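Putative beta-glucosidase (Bifidobacterium adolescentis, PDB 5WAB) acts as a beta-glucosidase of glycoside hydrolase family 3, hydrolysing terminal glucosidic bonds, and probably also cleaves alpha-L-arabinopyranosidic linkages. Local coordinates at residues 93-98 with 302-307; 138-143 with 148-153. All coordinates share one frame; numbering follows the deposited sequence.

In the fold
Following the chain from the N terminus, the first segment met is 93-98, on helix 83-99, which makes one half of interaction 1; strand 102-106 comes next. Helix 129-144 follows, and after four intervening residues, the first still helical, 148-153 comes back antiparallel to 138-143, so interaction 2 closes a very short loop within the TIM-barrel-like N-terminal domain. About 150 residues later, helix 301-313 returns to helix 83-99 and completes interaction 1, a loop of 203 residues inside which interaction 2 is nested. Interaction 2 packs against the same helix 83-99, Ile98 CG1 lying 3.6 Å from Val148 CG2. Interaction 1 joins this barrel helix to helix 301-313, which runs on to strand 317-321 at the edge of the six-stranded sheet.

Interaction 1. Residues 93-98 with 302-307; sequences MAEECI and DAHDEV
His304 reaches across from helix 301-313 and places its imidazole between two consecutive glutamates of helix 83-99, Glu95 and Glu96. Each ring nitrogen donates to a different carboxylate. NE2 of His304 bonds to OE1 of Glu95 at 2.9 Å, meeting it nearly in line with its C-O bond, while that oxygen stands somewhat out of the imidazole plane. ND1 of His304 bonds to OE2 of Glu96 at 2.8 Å. This second bond is the straighter, with an N-H...O angle of 161°, and here the oxygen lies in the ring plane and offers its anti lone pair. The Glu96 carboxylate is within 10° of coplanar with the imidazole, and its CG slides along the ring edge, 3.3 Å from ND1 of His304. Both glutamates carry CG anti to the carbonyl carbon and are extended beyond it, which sends the two side chains out as arms that bracket the ring.

Lys146 forms a salt bridge with OE2 of Glu95, and Thr69 bonds to the same Glu96 oxygen that accepts the N-H of ND1; Phe299 lies nearly parallel to the imidazole. The contact links helix 83-99, in the family's TIM-barrel N-terminal range, to helix 301-313. Histidine suits this buried place because, when protonated, it presents an N-H at each nitrogen. With both donating to carboxylates, the ring is probably held as imidazolium, its rotation fixed and its positive charge offset by the glutamates.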
ATOM      1  N   MET A  93       6.561  14.925   5.198  1.00 24.29           N
ATOM      2  CA  MET A  93       7.742  14.300   4.607  1.00 24.89           C
ATOM      3  C   MET A  93       8.485  15.262   3.683  1.00 25.54           C
ATOM      4  O   MET A  93       9.722  15.297   3.674  1.00 25.92           O
ATOM      5  CB  MET A  93       7.330  13.035   3.853  1.00 25.38           C
ATOM      6  CG  MET A  93       6.858  11.899   4.750  1.00 26.84           C
ATOM      7  SD  MET A  93       6.042  10.555   3.853  1.00 27.70           S
ATOM      8  CE  MET A  93       7.302  10.057   2.700  1.00 25.96           C
ATOM      9  N   ALA A  94       7.752  16.047   2.889  1.00 25.00           N
ATOM     10  CA  ALA A  94       8.406  16.989   1.988  1.00 23.97           C
ATOM     11  C   ALA A  94       9.115  18.096   2.758  1.00 25.32           C
ATOM     12  O   ALA A  94      10.227  18.499   2.397  1.00 24.53           O
ATOM     13  CB  ALA A  94       7.386  17.584   1.023  1.00 22.72           C
ATOM     14  N   GLU A  95       8.490  18.601   3.823  1.00 27.33           N
ATOM     15  CA  GLU A  95       9.109  19.667   4.604  1.00 28.46           C
ATOM     16  C   GLU A  95      10.401  19.191   5.257  1.00 29.60           C
ATOM     17  O   GLU A  95      11.366  19.955   5.377  1.00 29.58           O
ATOM     18  CB  GLU A  95       8.125  20.177   5.654  1.00 29.32           C
ATOM     19  CG  GLU A  95       6.927  20.891   5.052  1.00 30.21           C
ATOM     20  CD  GLU A  95       5.924  21.309   6.098  1.00 31.78           C
ATOM     21  OE1 GLU A  95       5.916  20.700   7.192  1.00 32.16           O
ATOM     22  OE2 GLU A  95       5.138  22.244   5.824  1.00 32.13           O
ATOM     23  N   GLU A  96      10.449  17.925   5.672  1.00 29.95           N
ATOM     24  CA  GLU A  96      11.703  17.401   6.194  1.00 31.46           C
ATOM     25  C   GLU A  96      12.740  17.283   5.084  1.00 29.73           C
ATOM     26  O   GLU A  96      13.927  17.545   5.308  1.00 30.30           O
ATOM     27  CB  GLU A  96      11.469  16.054   6.881  1.00 32.51           C
ATOM     28  CG  GLU A  96      10.390  16.113   7.949  1.00 34.68           C
ATOM     29  CD  GLU A  96      10.389  14.913   8.883  1.00 35.30           C
ATOM     30  OE1 GLU A  96      11.204  13.987   8.693  1.00 35.31           O
ATOM     31  OE2 GLU A  96       9.572  14.913   9.823  1.00 36.11           O
ATOM     32  N   CYS A  97      12.303  16.929   3.872  1.00 27.55           N
ATOM     33  CA  CYS A  97      13.217  16.913   2.735  1.00 26.16           C
ATOM     34  C   CYS A  97      13.753  18.304   2.444  1.00 26.21           C
ATOM     35  O   CYS A  97      14.926  18.459   2.085  1.00 27.11           O
ATOM     36  CB  CYS A  97      12.522  16.359   1.490  1.00 24.80           C
ATOM     37  SG  CYS A  97      12.127  14.605   1.528  1.00 23.99           S
ATOM     38  N   ILE A  98      12.908  19.329   2.595  1.00 26.04           N
ATOM     39  CA  ILE A  98      13.331  20.698   2.304  1.00 26.44           C
ATOM     40  C   ILE A  98      14.403  21.150   3.290  1.00 27.13           C
ATOM     41  O   ILE A  98      15.349  21.855   2.918  1.00 27.65           O
ATOM     42  CB  ILE A  98      12.112  21.642   2.293  1.00 25.79           C
ATOM     43  CG1 ILE A  98      11.206  21.298   1.111  1.00 24.60           C
ATOM     44  CG2 ILE A  98      12.549  23.096   2.196  1.00 26.02           C
ATOM     45  CD1 ILE A  98       9.875  22.015   1.125  1.00 26.36           C
ATOM     46  N   ASP A 302       7.718  18.754  16.681  1.00 40.90           N
ATOM     47  CA  ASP A 302       6.526  18.364  17.428  1.00 42.16           C
ATOM     48  C   ASP A 302       5.301  18.312  16.527  1.00 39.13           C
ATOM     49  O   ASP A 302       4.440  17.441  16.696  1.00 38.18           O
ATOM     50  CB  ASP A 302       6.286  19.325  18.592  1.00 45.80           C
ATOM     51  CG  ASP A 302       7.316  19.178  19.696  1.00 48.41           C
ATOM     52  OD1 ASP A 302       7.887  18.076  19.838  1.00 48.22           O
ATOM     53  OD2 ASP A 302       7.559  20.168  20.421  1.00 50.94           O
ATOM     54  N   ALA A 303       5.196  19.241  15.575  1.00 36.30           N
ATOM     55  CA  ALA A 303       4.056  19.224  14.664  1.00 35.48           C
ATOM     56  C   ALA A 303       4.062  17.969  13.802  1.00 34.85           C
ATOM     57  O   ALA A 303       3.012  17.358  13.578  1.00 33.97           O
ATOM     58  CB  ALA A 303       4.054  20.470  13.787  1.00 36.15           C
ATOM     59  N   HIS A 304       5.239  17.574  13.303  1.00 35.93           N
ATOM     60  CA  HIS A 304       5.323  16.366  12.491  1.00 35.82           C
ATOM     61  C   HIS A 304       5.079  15.119  13.331  1.00 37.81           C
ATOM     62  O   HIS A 304       4.473  14.152  12.858  1.00 36.32           O
ATOM     63  CB  HIS A 304       6.688  16.283  11.804  1.00 34.22           C
ATOM     64  CG  HIS A 304       6.881  17.286  10.710  1.00 33.53           C
ATOM     65  ND1 HIS A 304       7.954  17.244   9.846  1.00 33.00           N
ATOM     66  CD2 HIS A 304       6.147  18.364  10.344  1.00 33.79           C
ATOM     67  CE1 HIS A 304       7.868  18.247   8.989  1.00 32.74           C
ATOM     68  NE2 HIS A 304       6.783  18.944   9.273  1.00 33.25           N
ATOM     69  N   ASP A 305       5.529  15.131  14.588  1.00 41.81           N
ATOM     70  CA  ASP A 305       5.287  13.997  15.471  1.00 45.84           C
ATOM     71  C   ASP A 305       3.806  13.835  15.776  1.00 44.52           C
ATOM     72  O   ASP A 305       3.343  12.713  16.017  1.00 42.31           O
ATOM     73  CB  ASP A 305       6.081  14.161  16.767  1.00 53.16           C
ATOM     74  CG  ASP A 305       5.897  12.999  17.712  1.00 58.51           C
ATOM     75  OD1 ASP A 305       6.160  11.852  17.301  1.00 59.62           O
ATOM     76  OD2 ASP A 305       5.487  13.232  18.864  1.00 62.45           O
ATOM     77  N   GLU A 306       3.049  14.936  15.750  1.00 45.04           N
ATOM     78  CA  GLU A 306       1.608  14.849  15.958  1.00 45.26           C
ATOM     79  C   GLU A 306       0.905  14.285  14.734  1.00 40.11           C
ATOM     80  O   GLU A 306      -0.089  13.565  14.868  1.00 39.97           O
ATOM     81  CB  GLU A 306       1.042  16.220  16.307  1.00 50.12           C
ATOM     82  CG  GLU A 306       1.440  16.718  17.678  1.00 53.99           C
ATOM     83  CD  GLU A 306       1.032  18.156  17.907  1.00 56.16           C
ATOM     84  OE1 GLU A 306       0.486  18.773  16.966  1.00 56.99           O
ATOM     85  OE2 GLU A 306       1.242  18.663  19.031  1.00 57.62           O
ATOM     86  N   VAL A 307       1.396  14.601  13.538  1.00 36.91           N
ATOM     87  CA  VAL A 307       0.869  13.951  12.346  1.00 33.54           C
ATOM     88  C   VAL A 307       1.113  12.450  12.429  1.00 31.30           C
ATOM     89  O   VAL A 307       0.227  11.643  12.121  1.00 31.01           O
ATOM     90  CB  VAL A 307       1.489  14.576  11.080  1.00 32.32           C
ATOM     91  CG1 VAL A 307       1.060  13.821   9.826  1.00 30.51           C
ATOM     92  CG2 VAL A 307       1.093  16.046  10.978  1.00 32.03           C
TER

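Interaction 2. Residues 138-143 with 148-153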
ATOM      1  N   GLY A 138      -2.078  10.034  -1.843  1.00 20.82           N
ATOM      2  CA  GLY A 138      -1.879  11.091  -0.871  1.00 21.28           C
ATOM      3  C   GLY A 138      -0.416  11.397  -0.623  1.00 22.52           C
ATOM      4  O   GLY A 138      -0.054  12.549  -0.364  1.00 24.12           O
ATOM      5  N   ILE A 139       0.445  10.380  -0.707  1.00 20.95           N
ATOM      6  CA  ILE A 139       1.880  10.604  -0.540  1.00 20.96           C
ATOM      7  C   ILE A 139       2.428  11.433  -1.696  1.00 22.40           C
ATOM      8  O   ILE A 139       3.178  12.393  -1.489  1.00 22.74           O
ATOM      9  CB  ILE A 139       2.627   9.266  -0.400  1.00 19.89           C
ATOM     10  CG1 ILE A 139       2.175   8.538   0.865  1.00 20.44           C
ATOM     11  CG2 ILE A 139       4.122   9.492  -0.337  1.00 16.67           C
ATOM     12  CD1 ILE A 139       2.468   9.302   2.142  1.00 18.60           C
ATOM     13  N   VAL A 140       2.072  11.067  -2.930  1.00 23.80           N
ATOM     14  CA  VAL A 140       2.569  11.785  -4.105  1.00 23.16           C
ATOM     15  C   VAL A 140       2.066  13.224  -4.112  1.00 26.78           C
ATOM     16  O   VAL A 140       2.848  14.175  -4.239  1.00 30.65           O
ATOM     17  CB  VAL A 140       2.164  11.047  -5.394  1.00 22.29           C
ATOM     18  CG1 VAL A 140       2.570  11.850  -6.611  1.00 21.57           C
ATOM     19  CG2 VAL A 140       2.789   9.651  -5.432  1.00 16.04           C
ATOM     20  N   ALA A 141       0.749  13.406  -3.993  1.00 27.22           N
ATOM     21  CA  ALA A 141       0.185  14.753  -4.023  1.00 26.62           C
ATOM     22  C   ALA A 141       0.653  15.577  -2.831  1.00 26.35           C
ATOM     23  O   ALA A 141       0.903  16.781  -2.956  1.00 26.75           O
ATOM     24  CB  ALA A 141      -1.340  14.689  -4.059  1.00 27.19           C
ATOM     25  N   GLY A 142       0.777  14.944  -1.665  1.00 26.27           N
ATOM     26  CA  GLY A 142       1.183  15.674  -0.480  1.00 16.82           C
ATOM     27  C   GLY A 142       2.617  16.162  -0.552  1.00 18.54           C
ATOM     28  O   GLY A 142       2.895  17.334  -0.293  1.00 20.42           O
ATOM     29  N   VAL A 143       3.550  15.265  -0.885  1.00 18.46           N
ATOM     30  CA  VAL A 143       4.961  15.648  -0.931  1.00 19.83           C
ATOM     31  C   VAL A 143       5.188  16.711  -1.999  1.00 21.99           C
ATOM     32  O   VAL A 143       5.799  17.756  -1.744  1.00 24.13           O
ATOM     33  CB  VAL A 143       5.848  14.415  -1.177  1.00 19.63           C
ATOM     34  CG1 VAL A 143       7.296  14.834  -1.422  1.00 16.63           C
ATOM     35  CG2 VAL A 143       5.761  13.438  -0.023  1.00 19.86           C
ATOM     36  N   VAL A 148       8.657  19.058  -3.617  1.00 20.53           N
ATOM     37  CA  VAL A 148       9.627  17.967  -3.519  1.00 20.18           C
ATOM     38  C   VAL A 148       9.106  16.771  -4.304  1.00 19.43           C
ATOM     39  O   VAL A 148       7.907  16.482  -4.281  1.00 20.44           O
ATOM     40  CB  VAL A 148       9.888  17.578  -2.052  1.00 19.45           C
ATOM     41  CG1 VAL A 148      10.941  16.494  -1.964  1.00 19.62           C
ATOM     42  CG2 VAL A 148      10.295  18.795  -1.245  1.00 20.09           C
ATOM     43  N   GLY A 149      10.004  16.083  -5.012  1.00 18.59           N
ATOM     44  CA  GLY A 149       9.587  14.959  -5.821  1.00 16.78           C
ATOM     45  C   GLY A 149       9.429  13.672  -5.029  1.00 16.69           C
ATOM     46  O   GLY A 149      10.021  13.482  -3.969  1.00 18.13           O
ATOM     47  N   THR A 150       8.607  12.776  -5.565  1.00 16.51           N
ATOM     48  CA  THR A 150       8.432  11.420  -5.055  1.00 19.69           C
ATOM     49  C   THR A 150       8.903  10.429  -6.108  1.00 20.31           C
ATOM     50  O   THR A 150       9.323  10.806  -7.202  1.00 21.76           O
ATOM     51  CB  THR A 150       6.974  11.125  -4.686  1.00 16.26           C
ATOM     52  OG1 THR A 150       6.167  11.133  -5.868  1.00 16.14           O
ATOM     53  CG2 THR A 150       6.448  12.147  -3.716  1.00 16.29           C
ATOM     54  N   SER A 151       8.810   9.144  -5.776  1.00 20.96           N
ATOM     55  CA  SER A 151       9.208   8.074  -6.693  1.00 20.92           C
ATOM     56  C   SER A 151       8.238   6.898  -6.524  1.00 21.35           C
ATOM     57  O   SER A 151       8.454   6.010  -5.693  1.00 21.77           O
ATOM     58  CB  SER A 151      10.656   7.671  -6.445  1.00 23.03           C
ATOM     59  OG  SER A 151      11.165   6.899  -7.514  1.00 26.11           O
ATOM     60  N   LEU A 152       7.156   6.914  -7.302  1.00 20.02           N
ATOM     61  CA  LEU A 152       6.245   5.777  -7.367  1.00 19.51           C
ATOM     62  C   LEU A 152       7.035   4.521  -7.695  1.00 20.86           C
ATOM     63  O   LEU A 152       7.653   4.432  -8.757  1.00 21.78           O
ATOM     64  CB  LEU A 152       5.175   6.040  -8.426  1.00 18.41           C
ATOM     65  CG  LEU A 152       3.931   5.156  -8.424  1.00 17.13           C
ATOM     66  CD1 LEU A 152       3.252   5.225  -7.068  1.00 16.13           C
ATOM     67  CD2 LEU A 152       2.984   5.600  -9.532  1.00 16.95           C
ATOM     68  N   LYS A 153       7.039   3.559  -6.774  1.00 25.18           N
ATOM     69  CA  LYS A 153       8.138   2.609  -6.663  1.00 29.55           C
ATOM     70  C   LYS A 153       7.777   1.214  -7.159  1.00 33.22           C
ATOM     71  O   LYS A 153       6.712   0.674  -6.829  1.00 30.51           O
ATOM     72  CB  LYS A 153       8.626   2.536  -5.211  1.00 28.88           C
ATOM     73  CG  LYS A 153      10.128   2.656  -5.090  1.00 29.36           C
ATOM     74  CD  LYS A 153      10.567   2.982  -3.670  1.00 29.57           C
ATOM     75  CE  LYS A 153      10.277   1.871  -2.699  1.00 29.12           C
ATOM     76  NZ  LYS A 153      10.929   2.158  -1.394  1.00 29.50           N
TER
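Thr150, rising from strand 149-155 toward helix 129-144, turns a different branch to each of two valines one helical turn apart. Its CG2 methyl presses on Val143, 3.5 Å from CB and 3.6 Å from CG1 of that residue, the two side chains meeting at a slant. Its hydroxyl is directed toward Val140, whose side chain stands at about a right angle to it; CG1 and CG2 of Val140 both lie 3.7 Å from OG1 of Thr150. A chi1 of 66° sets OG1 between the backbone N and the carbonyl carbon and leaves CG2 for Val143. Beyond Thr150, CG1 of Val143 approaches Val148, 3.4 Å from its carbonyl O and 3.8 Å from its CB.

Helix and strand run antiparallel, their axes 7.8 Å apart, as expected where the helix of a beta-alpha-beta crossover leads into the next parallel strand of a barrel. The beta-branched residues are compact enough to fill this narrow gap. With an alanine at Thr150, a hollow would probably open beside Val143, and OE1 of Gln144 would lose the weak hydrogen bond it shares with the hydroxyl. Across the contact, OG1 of Thr150 and the carbonyl O of Val148 meet only carbon of the valine side chains, while the strand's backbone bonds, such as those of Gly149 to Ala103 and Ile105, are spent within the sheet.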